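Local coordinates for TipC2 (Streptococcus intermedius B196, PDB 6DHX), which probably protects its bacterium as an immunity protein (antitoxin) against an antibacterial toxin exported by the type VII secretion system, at residues Gln27-Glu30 with Asn36-Phe39; Glu52-Ser57 with Ser82-Asn87. All blocks are in the same frame, centred on the assembly; numbering follows the deposited sequence.

Contact 1 of 2, residues Gln27-Glu30 with Asn36-Phe39; sequences QETE and NNIF
The ring of Phe39 meets Thr29 at its edge and not over a face: the threonine hydroxyl OG1 lies near the ring plane, 3.4 Å from Phe39 CE2. At the same rim, Asn37 OD1 also lies in the plane of the ring. Oxygens suit an aromatic edge, because the C-H rim carries slight positive charge. The backbone O of Ile25, one helical turn back, can only accept, so the threonine hydrogen is spent there and the electron-rich side of OG1 can face the ring edge. Chi1 of -57° sets OG1 beside its own backbone N, where that carbonyl can be met, and turns CG2 away from the N, to lie 4.3 Å from Asn37 OD1.

Ile38 fills the angle between helix and loop with its two branches. Its CG2 comes against Thr29, 3.7 Å from OG1, while CB and CG1 lie over the CG methylene of Glu28, with Ile38 CB 4.1 Å from Glu28 CG. A bend at chi2 of Glu28 (68°) puts its carboxylate near the end of the isoleucine, whereas the CG methylene serves as hydrophobic cover. The side chains cross at roughly right angles.

Asn37 shapes the loop. Its OD1 accepts a hydrogen bond of 2.9 Å from Phe39 N, nearly straight at 165°, which closes an Asx turn and leads into the short 3-10 segment. Thr32 OG1, bonded to both Glu28 O and Ile38 N, ties this turn back to the helix.

The contact thus folds the loop before strand 45-51 back onto helix 21-32. Trp170 of helix 151-173 packs on Glu28, Ile38 and Phe39, and strands 59-65 and 74-82 supply Pro61, Ile63, Ile79 and Phe81 to Thr29, Asn37 and Phe39.

Contact 2 of 2, residues Glu52-Ser57 with Ser82-Asn87; sequences EYSDDS and SFLNKN
Asp55, whose CB lies 4.2 Å from Leu84 CD2 across the contact, has one carboxylate oxygen gripped twice: OD1 accepts from Ser57 N at 3.0 Å and from Ser57 OG at 2.8 Å, on the same face of the carboxylate. Both come from well above the plane, the hydroxyl 48° out of it. A serine fits because backbone and side chain can bind one oxygen together, while Asp55 OD2 has a long, weak ion pair with Lys58.

Both carboxylate oxygens of Glu52 are joined through water to consecutive backbone N-H groups of the 82-87 loop. Water 1 donates to Glu52 OE1 at 2.9 Å and accepts from Leu84 N; water 2 donates to Glu52 OE2 and accepts from Phe83 N at 2.7 Å. Glutamate suits this place because its two oxygens can each take a water, and the pair of bridges would limit rotation of the group about CG-CD.

Leu84 supplies the main direct contact. Its CD2 is 3.4 Å from Glu52 CD, and chi2 of Glu52 (-94°) bends the chain so that CB, CG and the carboxylate all border this one methyl. Ser54 OG, 3.7 Å from Leu84 CD2, adds a smaller contact, and Lys58 touches both Glu52 and Leu84. A branched aliphatic side chain thus touches mostly polar residues at the surface.

The bond from Ser57 N makes an Asx turn, in the connection of the antiparallel hairpin of strands 45-51 and 59-65. The other segment connects strands 74-82 and 89-99, so the arrangement is a water-bridged meeting of two hairpin loops at one end of the antiparallel part of the mixed sheet.

Contact 1 closes along the chain before contact 2 opens, and their centres lie about 17 Å apart. Phe83 joins them directly: its CE1 is 3.6 Å from Glu30 CB, and its ring also packs on the methyl of Thr29. Tyr26 of helix 21-32 and Tyr33 just after it also meet this ring, so an aromatic cluster joins the helix to the loop that follows strand 74-82. Strands 59-65 and 74-82 provide a second connection, since they pack under contact 1 and lead from or into the loops of contact 2. Helix, sheet and hairpin loops thus form one connected region, buried at contact 1 and at the surface at contact 2.

Contact 1 of 2, residues Gln27-Glu30 with Asn36-Phe39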
loop_
_atom_site.group_PDB
_atom_site.type_symbol
_atom_site.label_atom_id
_atom_site.label_comp_id
_atom_site.label_asym_id
_atom_site.label_seq_id
_atom_site.Cartn_x
_atom_site.Cartn_y
_atom_site.Cartn_z
ATOM N N GLN A 27 5.224 9.659 9.373
ATOM C CA GLN A 27 5.690 10.898 10.010
ATOM C C GLN A 27 6.667 11.643 9.126
ATOM O O GLN A 27 6.667 12.877 9.098
ATOM C CB GLN A 27 6.328 10.567 11.370
ATOM C CG GLN A 27 5.230 10.069 12.343
ATOM C CD GLN A 27 5.735 9.663 13.717
ATOM O OE1 GLN A 27 5.229 8.689 14.284
ATOM N NE2 GLN A 27 6.721 10.401 14.281
ATOM N N GLU A 28 7.568 10.924 8.451
ATOM C CA GLU A 28 8.508 11.676 7.621
ATOM C C GLU A 28 7.791 12.257 6.411
ATOM O O GLU A 28 8.157 13.353 5.959
ATOM C CB GLU A 28 9.656 10.776 7.199
ATOM C CG GLU A 28 10.741 11.449 6.336
ATOM C CD GLU A 28 11.585 12.506 7.039
ATOM O OE1 GLU A 28 11.501 12.681 8.270
ATOM O OE2 GLU A 28 12.389 13.125 6.312
ATOM N N THR A 29 6.777 11.544 5.897
ATOM C CA THR A 29 6.024 12.129 4.776
ATOM C C THR A 29 5.207 13.311 5.230
ATOM O O THR A 29 5.187 14.324 4.537
ATOM C CB THR A 29 5.146 11.075 4.082
ATOM O OG1 THR A 29 5.990 10.003 3.646
ATOM C CG2 THR A 29 4.415 11.739 2.828
ATOM N N GLU A 30 4.563 13.242 6.410
ATOM C CA GLU A 30 3.801 14.393 6.852
ATOM C C GLU A 30 4.705 15.600 7.134
ATOM O O GLU A 30 4.303 16.762 6.913
ATOM C CB GLU A 30 2.977 14.011 8.104
ATOM C CG GLU A 30 1.911 15.084 8.410
ATOM C CD GLU A 30 2.450 16.245 9.265
ATOM O OE1 GLU A 30 3.492 16.059 9.938
ATOM O OE2 GLU A 30 1.843 17.352 9.259
ATOM N N ASN A 36 9.318 19.606 0.700
ATOM C CA ASN A 36 10.124 18.856 -0.262
ATOM C C ASN A 36 9.940 17.389 0.086
ATOM O O ASN A 36 10.685 16.812 0.902
ATOM C CB ASN A 36 11.589 19.358 -0.224
ATOM C CG ASN A 36 12.518 18.591 -1.178
ATOM O OD1 ASN A 36 12.116 17.672 -1.882
ATOM N ND2 ASN A 36 13.781 18.969 -1.176
ATOM N N ASN A 37 8.919 16.782 -0.524
ATOM C CA ASN A 37 8.494 15.426 -0.175
ATOM C C ASN A 37 9.672 14.471 -0.184
ATOM O O ASN A 37 10.401 14.391 -1.164
ATOM C CB ASN A 37 7.438 14.982 -1.201
ATOM C CG ASN A 37 6.610 13.781 -0.720
ATOM O OD1 ASN A 37 7.144 12.785 -0.264
ATOM N ND2 ASN A 37 5.279 13.892 -0.847
ATOM N N ILE A 38 9.804 13.693 0.906
ATOM C CA ILE A 38 10.863 12.693 0.979
ATOM C C ILE A 38 10.866 11.775 -0.256
ATOM O O ILE A 38 11.920 11.368 -0.734
ATOM C CB ILE A 38 10.705 11.881 2.297
ATOM C CG1 ILE A 38 11.785 10.794 2.393
ATOM C CG2 ILE A 38 9.307 11.193 2.436
ATOM C CD1 ILE A 38 13.116 11.339 2.587
ATOM N N PHE A 39 9.696 11.475 -0.825
ATOM C CA PHE A 39 9.644 10.565 -1.963
ATOM C C PHE A 39 10.145 11.198 -3.250
ATOM O O PHE A 39 10.325 10.484 -4.245
ATOM C CB PHE A 39 8.207 10.035 -2.134
ATOM C CG PHE A 39 7.874 8.932 -1.169
ATOM C CD1 PHE A 39 8.237 7.593 -1.428
ATOM C CD2 PHE A 39 7.212 9.220 0.024
ATOM C CE1 PHE A 39 7.916 6.569 -0.507
ATOM C CE2 PHE A 39 6.876 8.224 0.936
ATOM C CZ PHE A 39 7.240 6.873 0.704
#

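Contact 2 of 2, residues Glu52-Ser57 with Ser82-Asn87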
loop_
_atom_site.group_PDB
_atom_site.type_symbol
_atom_site.label_atom_id
_atom_site.label_comp_id
_atom_site.label_asym_id
_atom_site.label_seq_id
_atom_site.Cartn_x
_atom_site.Cartn_y
_atom_site.Cartn_z
ATOM N N GLU A 52 -7.906 17.135 -1.092
ATOM C CA GLU A 52 -8.487 16.498 0.090
ATOM C C GLU A 52 -9.996 16.639 0.062
ATOM O O GLU A 52 -10.529 17.737 -0.139
ATOM C CB GLU A 52 -7.968 17.116 1.393
ATOM C CG GLU A 52 -6.462 16.891 1.634
ATOM C CD GLU A 52 -6.197 15.647 2.501
ATOM O OE1 GLU A 52 -7.131 14.841 2.745
ATOM O OE2 GLU A 52 -5.022 15.527 2.929
ATOM N N TYR A 53 -10.689 15.539 0.328
ATOM C CA TYR A 53 -12.151 15.608 0.402
ATOM C C TYR A 53 -12.647 16.537 1.517
ATOM O O TYR A 53 -13.686 17.192 1.359
ATOM C CB TYR A 53 -12.719 14.207 0.590
ATOM C CG TYR A 53 -14.203 14.210 0.839
ATOM C CD1 TYR A 53 -15.106 14.422 -0.205
ATOM C CD2 TYR A 53 -14.709 14.010 2.119
ATOM C CE1 TYR A 53 -16.480 14.431 0.027
ATOM C CE2 TYR A 53 -16.073 14.018 2.359
ATOM C CZ TYR A 53 -16.953 14.228 1.313
ATOM O OH TYR A 53 -18.308 14.234 1.563
ATOM N N SER A 54 -11.941 16.612 2.649
ATOM C CA SER A 54 -12.469 17.308 3.825
ATOM C C SER A 54 -12.089 18.776 3.895
ATOM O O SER A 54 -12.638 19.502 4.733
ATOM C CB SER A 54 -11.976 16.652 5.116
ATOM O OG SER A 54 -10.577 16.842 5.228
ATOM N N ASP A 55 -11.140 19.222 3.079
ATOM C CA ASP A 55 -10.664 20.602 3.121
ATOM C C ASP A 55 -10.309 21.001 1.698
ATOM O O ASP A 55 -9.278 20.581 1.159
ATOM C CB ASP A 55 -9.463 20.747 4.050
ATOM C CG ASP A 55 -9.147 22.189 4.381
ATOM O OD1 ASP A 55 -9.470 23.086 3.573
ATOM O OD2 ASP A 55 -8.557 22.422 5.456
ATOM N N ASP A 56 -11.149 21.835 1.104
ATOM C CA ASP A 56 -10.942 22.213 -0.275
ATOM C C ASP A 56 -9.628 22.955 -0.466
ATOM O O ASP A 56 -9.174 23.092 -1.600
ATOM C CB ASP A 56 -12.125 23.092 -0.740
ATOM C CG ASP A 56 -12.029 23.462 -2.209
ATOM O OD1 ASP A 56 -12.271 22.570 -3.056
ATOM O OD2 ASP A 56 -11.688 24.636 -2.513
ATOM N N SER A 57 -9.003 23.436 0.607
ATOM C CA SER A 57 -7.767 24.200 0.492
ATOM C C SER A 57 -6.500 23.345 0.590
ATOM O O SER A 57 -5.391 23.902 0.580
ATOM C CB SER A 57 -7.731 25.286 1.572
ATOM O OG SER A 57 -7.327 24.741 2.821
ATOM N N SER A 82 -3.407 9.549 4.303
ATOM C CA SER A 82 -4.605 10.238 4.787
ATOM C C SER A 82 -4.207 10.865 6.107
ATOM O O SER A 82 -4.090 10.167 7.120
ATOM C CB SER A 82 -5.804 9.303 4.970
ATOM O OG SER A 82 -6.161 8.728 3.724
ATOM N N PHE A 83 -3.958 12.163 6.084
ATOM C CA PHE A 83 -3.508 12.838 7.300
ATOM C C PHE A 83 -4.632 13.490 8.083
ATOM O O PHE A 83 -4.472 13.756 9.289
ATOM C CB PHE A 83 -2.511 13.952 6.957
ATOM C CG PHE A 83 -1.256 13.502 6.295
ATOM C CD1 PHE A 83 -0.512 12.440 6.804
ATOM C CD2 PHE A 83 -0.771 14.204 5.168
ATOM C CE1 PHE A 83 0.681 12.055 6.204
ATOM C CE2 PHE A 83 0.405 13.813 4.563
ATOM C CZ PHE A 83 1.148 12.751 5.077
ATOM N N LEU A 84 -5.737 13.814 7.426
ATOM C CA LEU A 84 -6.702 14.748 7.993
ATOM C C LEU A 84 -7.911 14.082 8.645
ATOM O O LEU A 84 -8.638 14.762 9.377
ATOM C CB LEU A 84 -7.224 15.683 6.884
ATOM C CG LEU A 84 -6.524 17.006 6.606
ATOM C CD1 LEU A 84 -5.024 16.949 6.755
ATOM C CD2 LEU A 84 -6.948 17.564 5.225
ATOM N N ASN A 85 -8.195 12.821 8.342
ATOM C CA ASN A 85 -9.437 12.193 8.789
ATOM C C ASN A 85 -9.241 11.544 10.166
ATOM O O ASN A 85 -8.126 11.460 10.682
ATOM C CB ASN A 85 -9.906 11.151 7.778
ATOM C CG ASN A 85 -8.872 10.066 7.537
ATOM O OD1 ASN A 85 -7.655 10.330 7.592
ATOM N ND2 ASN A 85 -9.335 8.850 7.259
ATOM N N LYS A 86 -10.346 11.072 10.753
ATOM C CA LYS A 86 -10.265 10.496 12.099
ATOM C C LYS A 86 -9.518 9.174 12.083
ATOM O O LYS A 86 -8.786 8.860 13.027
ATOM C CB LYS A 86 -11.661 10.302 12.681
ATOM C CG LYS A 86 -12.332 11.603 13.079
ATOM C CD LYS A 86 -13.744 11.311 13.603
ATOM C CE LYS A 86 -14.455 12.606 13.966
ATOM N NZ LYS A 86 -15.870 12.341 14.364
ATOM N N ASN A 87 -9.689 8.392 11.027
ATOM C CA ASN A 87 -8.971 7.119 10.883
ATOM C C ASN A 87 -7.742 7.310 9.989
ATOM O O ASN A 87 -7.577 6.736 8.879
ATOM C CB ASN A 87 -9.919 6.042 10.330
ATOM C CG ASN A 87 -9.385 4.634 10.573
ATOM O OD1 ASN A 87 -8.568 4.417 11.477
ATOM N ND2 ASN A 87 -9.806 3.688 9.749
HETATM O O HOH W 1 -6.855 12.998 4.936
HETATM O O HOH W 2 -3.788 13.489 3.759
#